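Local atomic coordinates of glutathione S-transferase (Cupriavidus metallidurans, PDB entry 4MK3), a protein that probably transfers glutathione to electrophilic substrates as a glutathione S-transferase, and here holds glutathione sulfinic acid in its glutathione site. Residues A[30-35]-A[121-126]; A[84-89]-A[114-119]. All coordinates share one frame; numbering follows the deposited sequence. Where two conformers were deposited one is given.

Interaction 1. Residues A[30-35]-A[121-126]; sequences TSPYAR and GLLDAA. With GSF (L-gamma-glutamyl-3-sulfino-L-alanylglycine), chain E.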
loop_
_atom_site.group_PDB
_atom_site.type_symbol
_atom_site.label_atom_id
_atom_site.label_comp_id
_atom_site.label_asym_id
_atom_site.label_seq_id
_atom_site.Cartn_x
_atom_site.Cartn_y
_atom_site.Cartn_z
ATOM N N THR A 30 15.164 -11.704 0.182
ATOM C CA THR A 30 15.594 -10.325 0.464
ATOM C C THR A 30 14.422 -9.360 0.602
ATOM O O THR A 30 14.551 -8.357 1.311
ATOM C CB THR A 30 16.543 -9.789 -0.641
ATOM O OG1 THR A 30 15.934 -9.962 -1.928
ATOM C CG2 THR A 30 17.844 -10.530 -0.615
ATOM N N SER A 31 13.282 -9.662 -0.018
ATOM C CA SER A 31 12.143 -8.743 -0.057
ATOM C C SER A 31 11.692 -8.402 1.355
ATOM O O SER A 31 11.317 -9.301 2.107
ATOM C CB SER A 31 10.958 -9.341 -0.826
ATOM O OG SER A 31 9.752 -8.596 -0.590
ATOM N N PRO A 32 11.703 -7.104 1.712
ATOM C CA PRO A 32 11.299 -6.763 3.086
ATOM C C PRO A 32 9.798 -6.861 3.290
ATOM O O PRO A 32 9.334 -7.143 4.402
ATOM C CB PRO A 32 11.812 -5.336 3.242
ATOM C CG PRO A 32 11.858 -4.774 1.871
ATOM C CD PRO A 32 12.218 -5.930 0.978
ATOM N N TYR A 33 9.027 -6.651 2.226
ATOM C CA TYR A 33 7.587 -6.853 2.299
ATOM C C TYR A 33 7.280 -8.329 2.481
ATOM O O TYR A 33 6.371 -8.692 3.230
ATOM C CB TYR A 33 6.896 -6.337 1.027
ATOM C CG TYR A 33 7.215 -4.908 0.611
ATOM C CD1 TYR A 33 6.504 -3.833 1.097
ATOM C CD2 TYR A 33 8.178 -4.676 -0.344
ATOM C CE1 TYR A 33 6.801 -2.539 0.657
ATOM C CE2 TYR A 33 8.480 -3.431 -0.779
ATOM C CZ TYR A 33 7.797 -2.364 -0.288
ATOM O OH TYR A 33 8.100 -1.110 -0.762
ATOM N N ALA A 34 8.004 -9.177 1.768
ATOM C CA ALA A 34 7.822 -10.602 1.944
ATOM C C ALA A 34 8.315 -11.038 3.320
ATOM O O ALA A 34 7.733 -11.934 3.935
ATOM C CB ALA A 34 8.543 -11.380 0.860
ATOM N N ARG A 35 9.349 -10.371 3.844
ATOM C CA ARG A 35 9.839 -10.744 5.171
ATOM C C ARG A 35 8.779 -10.471 6.225
ATOM O O ARG A 35 8.591 -11.259 7.139
ATOM C CB ARG A 35 11.131 -10.032 5.549
ATOM C CG ARG A 35 11.715 -10.589 6.847
ATOM C CD ARG A 35 12.858 -9.786 7.370
ATOM N NE ARG A 35 13.546 -10.486 8.448
ATOM C CZ ARG A 35 14.656 -10.059 9.009
ATOM N NH1 ARG A 35 15.175 -8.888 8.639
ATOM N NH2 ARG A 35 15.260 -10.781 9.932
ATOM N N GLY A 121 5.756 2.488 3.808
ATOM C CA GLY A 121 6.089 3.703 3.064
ATOM C C GLY A 121 7.560 4.026 3.047
ATOM O O GLY A 121 8.110 4.511 2.031
ATOM N N LEU A 122 8.229 3.786 4.165
ATOM C CA LEU A 122 9.682 3.891 4.233
ATOM C C LEU A 122 10.285 2.903 3.210
ATOM O O LEU A 122 11.157 3.277 2.403
ATOM C CB LEU A 122 10.161 3.616 5.664
ATOM C CG LEU A 122 11.655 3.774 5.914
ATOM C CD1 LEU A 122 11.924 3.877 7.408
ATOM C CD2 LEU A 122 12.495 2.633 5.339
ATOM N N LEU A 123 9.810 1.656 3.214
ATOM C CA LEU A 123 10.259 0.680 2.230
ATOM C C LEU A 123 9.995 1.112 0.790
ATOM O O LEU A 123 10.856 0.919 -0.072
ATOM C CB LEU A 123 9.603 -0.680 2.486
ATOM C CG LEU A 123 10.056 -1.380 3.776
ATOM C CD1 LEU A 123 9.277 -2.677 3.945
ATOM C CD2 LEU A 123 11.521 -1.638 3.771
ATOM N N ASP A 124 8.828 1.699 0.523
ATOM C CA ASP A 124 8.515 2.125 -0.843
ATOM C C ASP A 124 9.575 3.115 -1.326
ATOM O O ASP A 124 10.033 3.034 -2.462
ATOM C CB ASP A 124 7.152 2.800 -0.909
ATOM C CG ASP A 124 5.977 1.852 -0.640
ATOM O OD1 ASP A 124 6.106 0.602 -0.778
ATOM O OD2 ASP A 124 4.880 2.406 -0.348
ATOM N N ALA A 125 9.946 4.045 -0.453
ATOM C CA ALA A 125 10.927 5.069 -0.787
ATOM C C ALA A 125 12.314 4.448 -0.960
ATOM O O ALA A 125 13.060 4.801 -1.882
ATOM C CB ALA A 125 10.956 6.123 0.284
ATOM N N ALA A 126 12.658 3.523 -0.073
ATOM C CA ALA A 126 13.948 2.852 -0.147
ATOM C C ALA A 126 14.061 2.032 -1.435
ATOM O O ALA A 126 15.098 2.059 -2.109
ATOM C CB ALA A 126 14.158 1.969 1.083
HETATM C CB1 GSF E . 4.911 -3.895 -2.553
HETATM C CG1 GSF E . 5.712 -5.147 -2.882
HETATM C CD1 GSF E . 6.882 -4.861 -3.799
HETATM O OE1 GSF E . 7.058 -3.796 -4.356
HETATM C C1 GSF E . 3.476 -4.989 -0.847
HETATM O O11 GSF E . 3.633 -6.235 -0.857
HETATM O O12 GSF E . 3.326 -4.396 0.255
HETATM N N1 GSF E . 2.706 -2.993 -2.006
HETATM C CA1 GSF E . 3.478 -4.225 -2.145
HETATM N N2 GSF E . 7.791 -5.896 -3.966
HETATM C CA2 GSF E . 8.899 -5.752 -4.850
HETATM C CB2 GSF E . 9.992 -6.689 -4.453
HETATM S SG2 GSF E . 10.913 -6.165 -3.051
HETATM O O1S GSF E . 12.219 -6.840 -3.143
HETATM O O2S GSF E . 10.161 -6.533 -1.816
HETATM C C2 GSF E . 8.538 -6.241 -6.236
HETATM O O2 GSF E . 7.972 -7.319 -6.391
HETATM N N3 GSF E . 8.886 -5.433 -7.313
HETATM C CA3 GSF E . 8.618 -5.882 -8.649
HETATM C C3 GSF E . 8.042 -4.769 -9.533
HETATM O O31 GSF E . 7.974 -4.976 -10.781
HETATM O O32 GSF E . 7.651 -3.687 -9.047
#
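Tyr33 reaches from helix 32-44 to helix 106-134 and gives its hydroxyl hydrogen to Asp124: OH to OD1 is 2.6 Å, with OD1 using the lone pair turned away from OD2. Ring and carboxylate planes are 30° apart. The phenol has something on both faces. On one, Leu123 CD1 makes a CH-pi contact, 4.3 Å from the Tyr33 ring centroid and displaced toward the rim; on the opposite one lies the ligand's glutamyl CB1. With CG beside the backbone N (chi1 -52°), the Tyr33 ring runs out between the two. The two Leu123 methyls also lie alongside the Pro32 ring, CD2 3.7 Å from Pro32 CG, and Tyr188 of helix 177-192 touches both residues. The pairing joins the thioredoxin-like N-terminal domain of the glutathione transferase fold to its all-helical domain, right at the ligand pocket. Ser31, the N-cap of helix 32-44, places its OG, anti to the backbone N (chi1 166°), where Ala34 N donates to it over 3.0 Å. Ser31 OG also sits 2.4 Å from the sulfinate O2S, too short for the details of that bond to be trusted. O2S lies in the plane of the Tyr33 ring at its edge, 3.1 Å from CD2. Behind Ser31, its backbone N bonds to Ser28 OG.

Interaction 2. Residues A[84-89]-A[114-119]; sequences DSRVIA and CWEALA. With GSF (L-gamma-glutamyl-3-sulfino-L-alanylglycine), chain E.
Arg86 and Glu116 bury the most surface here, and they meet through the arginine's aliphatic stem instead of its charged end. Glu116 stretches out from helix 106-134, CG anti to its backbone N (chi1 179°), and lays its carboxylate against the base of the arginine: OE2 is 3.5 Å from Arg86 CG, and OE1 is 3.8 Å from Arg86 CD. The guanidinium continues past this point on an extended chain and settles over Ala117, the third main contributor, whose CA lies beneath one face at 3.7 Å from Arg86 NH2. The short segments of the two helices run roughly antiparallel, at 145°, their axes no closer than 11.9 Å, so these long side chains do the bridging between the N-terminal domain and the helical domain.

Each charged end is matched elsewhere. Arg86 NE pairs with Asp120 and NH1 with Asp84 of the second subunit, while the reciprocal bridge joins Asp84 to Arg86 of that subunit. Glu116 forms salt bridges to Arg113 and Lys36, and Lys36 also donates to Ser85 OG.

Asp84 and Ser85, at the start of helix 85-94, hold the glutamyl end of the ligand. Asp84 OD2 accepts from ligand N1 at 2.9 Å, and the ligand carboxylate is gripped twice by Ser85, through N to O11 at 2.9 Å and OG to O12 at 2.7 Å. As the N-cap, Asp84 also accepts a weak bond from Arg86 N through OD1.

The Glu116 carboxylate, buried and flanked by two cationic partners, is probably stabilised as an anion, and Asp84 is likely to stay charged between the ligand amine and an arginine from across the dimer, which would link the ligand site to the dimer interface.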
loop_
_atom_site.group_PDB
_atom_site.type_symbol
_atom_site.label_atom_id
_atom_site.label_comp_id
_atom_site.label_asym_id
_atom_site.label_seq_id
_atom_site.Cartn_x
_atom_site.Cartn_y
_atom_site.Cartn_z
ATOM N N ASP A 84 -1.673 -7.386 -1.567
ATOM C CA ASP A 84 -0.223 -7.337 -1.356
ATOM C C ASP A 84 0.149 -7.774 0.067
ATOM O O ASP A 84 -0.625 -8.466 0.727
ATOM C CB ASP A 84 0.255 -5.907 -1.676
ATOM C CG ASP A 84 -0.260 -4.865 -0.694
ATOM O OD1 ASP A 84 -1.095 -5.179 0.159
ATOM O OD2 ASP A 84 0.194 -3.713 -0.800
ATOM N N SER A 85 1.333 -7.374 0.549
ATOM C CA SER A 85 1.796 -7.831 1.860
ATOM C C SER A 85 0.848 -7.490 2.987
ATOM O O SER A 85 0.725 -8.250 3.925
ATOM C CB SER A 85 3.198 -7.300 2.171
ATOM O OG SER A 85 3.196 -5.885 2.446
ATOM N N ARG A 86 0.190 -6.347 2.914
ATOM C CA ARG A 86 -0.734 -5.966 3.986
ATOM C C ARG A 86 -1.955 -6.854 4.016
ATOM O O ARG A 86 -2.451 -7.225 5.090
ATOM C CB ARG A 86 -1.212 -4.542 3.808
ATOM C CG ARG A 86 -0.145 -3.557 3.795
ATOM C CD ARG A 86 -0.798 -2.201 4.026
ATOM N NE ARG A 86 0.068 -1.153 3.619
ATOM C CZ ARG A 86 -0.317 0.109 3.521
ATOM N NH1 ARG A 86 -1.570 0.443 3.815
ATOM N NH2 ARG A 86 0.572 1.029 3.155
ATOM N N VAL A 87 -2.444 -7.210 2.828
ATOM C CA VAL A 87 -3.609 -8.063 2.723
ATOM C C VAL A 87 -3.279 -9.481 3.188
ATOM O O VAL A 87 -4.062 -10.132 3.876
ATOM C CB VAL A 87 -4.116 -8.082 1.253
ATOM C CG1 VAL A 87 -5.316 -9.004 1.098
ATOM C CG2 VAL A 87 -4.483 -6.679 0.819
ATOM N N ILE A 88 -2.095 -9.959 2.824
ATOM C CA ILE A 88 -1.647 -11.274 3.250
ATOM C C ILE A 88 -1.448 -11.321 4.769
ATOM O O ILE A 88 -1.879 -12.267 5.432
ATOM C CB ILE A 88 -0.341 -11.655 2.551
ATOM C CG1 ILE A 88 -0.545 -11.732 1.026
ATOM C CG2 ILE A 88 0.182 -12.979 3.108
ATOM C CD1 ILE A 88 0.783 -11.737 0.265
ATOM N N ALA A 89 -0.824 -10.285 5.317
ATOM C CA ALA A 89 -0.612 -10.241 6.768
ATOM C C ALA A 89 -1.924 -10.258 7.546
ATOM O O ALA A 89 -2.072 -11.000 8.518
ATOM C CB ALA A 89 0.230 -9.026 7.148
ATOM N N CYS A 114 -1.681 1.995 10.825
ATOM C CA CYS A 114 -0.958 3.196 10.443
ATOM C C CYS A 114 0.554 3.005 10.625
ATOM O O CYS A 114 1.343 3.404 9.771
ATOM C CB CYS A 114 -1.496 4.391 11.216
ATOM S SG CYS A 114 -0.708 5.937 10.749
ATOM N N TRP A 115 0.966 2.349 11.702
ATOM C CA TRP A 115 2.354 1.963 11.857
ATOM C C TRP A 115 2.824 1.132 10.675
ATOM O O TRP A 115 3.927 1.330 10.160
ATOM C CB TRP A 115 2.565 1.161 13.137
ATOM C CG TRP A 115 2.839 1.968 14.366
ATOM C CD1 TRP A 115 1.990 2.215 15.412
ATOM C CD2 TRP A 115 4.072 2.602 14.682
ATOM N NE1 TRP A 115 2.629 2.997 16.358
ATOM C CE2 TRP A 115 3.912 3.228 15.933
ATOM C CE3 TRP A 115 5.308 2.701 14.032
ATOM C CZ2 TRP A 115 4.937 3.945 16.550
ATOM C CZ3 TRP A 115 6.337 3.401 14.665
ATOM C CH2 TRP A 115 6.138 4.021 15.901
ATOM N N GLU A 116 2.019 0.169 10.245
ATOM C CA GLU A 116 2.392 -0.663 9.108
ATOM C C GLU A 116 2.538 0.183 7.844
ATOM O O GLU A 116 3.470 0.003 7.072
ATOM C CB GLU A 116 1.381 -1.779 8.894
ATOM C CG GLU A 116 1.718 -2.664 7.680
ATOM C CD GLU A 116 0.642 -3.687 7.347
ATOM O OE1 GLU A 116 -0.554 -3.439 7.621
ATOM O OE2 GLU A 116 0.980 -4.775 6.827
ATOM N N ALA A 117 1.626 1.120 7.645
ATOM C CA ALA A 117 1.709 2.014 6.482
ATOM C C ALA A 117 2.964 2.879 6.530
ATOM O O ALA A 117 3.571 3.170 5.485
ATOM C CB ALA A 117 0.468 2.854 6.380
ATOM N N LEU A 118 3.344 3.326 7.712
ATOM C CA LEU A 118 4.554 4.118 7.867
ATOM C C LEU A 118 5.777 3.299 7.483
ATOM O O LEU A 118 6.646 3.761 6.738
ATOM C CB LEU A 118 4.671 4.619 9.307
ATOM C CG LEU A 118 5.912 5.417 9.686
ATOM C CD1 LEU A 118 6.107 6.623 8.775
ATOM C CD2 LEU A 118 5.822 5.821 11.146
ATOM N N ALA A 119 5.871 2.080 7.998
ATOM C CA ALA A 119 6.994 1.201 7.689
ATOM C C ALA A 119 7.039 0.832 6.207
ATOM O O ALA A 119 8.087 0.885 5.566
ATOM C CB ALA A 119 6.935 -0.037 8.551
HETATM C CB1 GSF E . 4.911 -3.895 -2.553
HETATM C CG1 GSF E . 5.712 -5.147 -2.882
HETATM C CD1 GSF E . 6.882 -4.861 -3.799
HETATM O OE1 GSF E . 7.058 -3.796 -4.356
HETATM C C1 GSF E . 3.476 -4.989 -0.847
HETATM O O11 GSF E . 3.633 -6.235 -0.857
HETATM O O12 GSF E . 3.326 -4.396 0.255
HETATM N N1 GSF E . 2.706 -2.993 -2.006
HETATM C CA1 GSF E . 3.478 -4.225 -2.145
HETATM N N2 GSF E . 7.791 -5.896 -3.966
HETATM C CA2 GSF E . 8.899 -5.752 -4.850
HETATM C CB2 GSF E . 9.992 -6.689 -4.453
HETATM S SG2 GSF E . 10.913 -6.165 -3.051
HETATM O O1S GSF E . 12.219 -6.840 -3.143
HETATM O O2S GSF E . 10.161 -6.533 -1.816
HETATM C C2 GSF E . 8.538 -6.241 -6.236
HETATM O O2 GSF E . 7.972 -7.319 -6.391
HETATM N N3 GSF E . 8.886 -5.433 -7.313
HETATM C CA3 GSF E . 8.618 -5.882 -8.649
HETATM C C3 GSF E . 8.042 -4.769 -9.533
HETATM O O31 GSF E . 7.974 -4.976 -10.781
HETATM O O32 GSF E . 7.651 -3.687 -9.047
#

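In the fold
Both interactions tie the N-terminal domain to helix 106-134, their centres about 10 Å apart. Along the chain, interaction 2 is nested inside the loop that interaction 1 closes: 30-35 comes first, then 84-89, 114-119 and 121-126. On the N-terminal side, helices 32-44 and 85-94 present their starts to the same ligand and touch directly, Tyr33 O lying 3.6 Å from Ser85 CB. Interaction 1 meets the sulfinate of the central residue and the glutamyl chain, interaction 2 the glutamyl amine and carboxylate, with Lys70 and Val71 adding further bonds. Arg148 and Lys152 of the second subunit also bond to the ligand, making this a site shared across the dimer and set along the domain boundary.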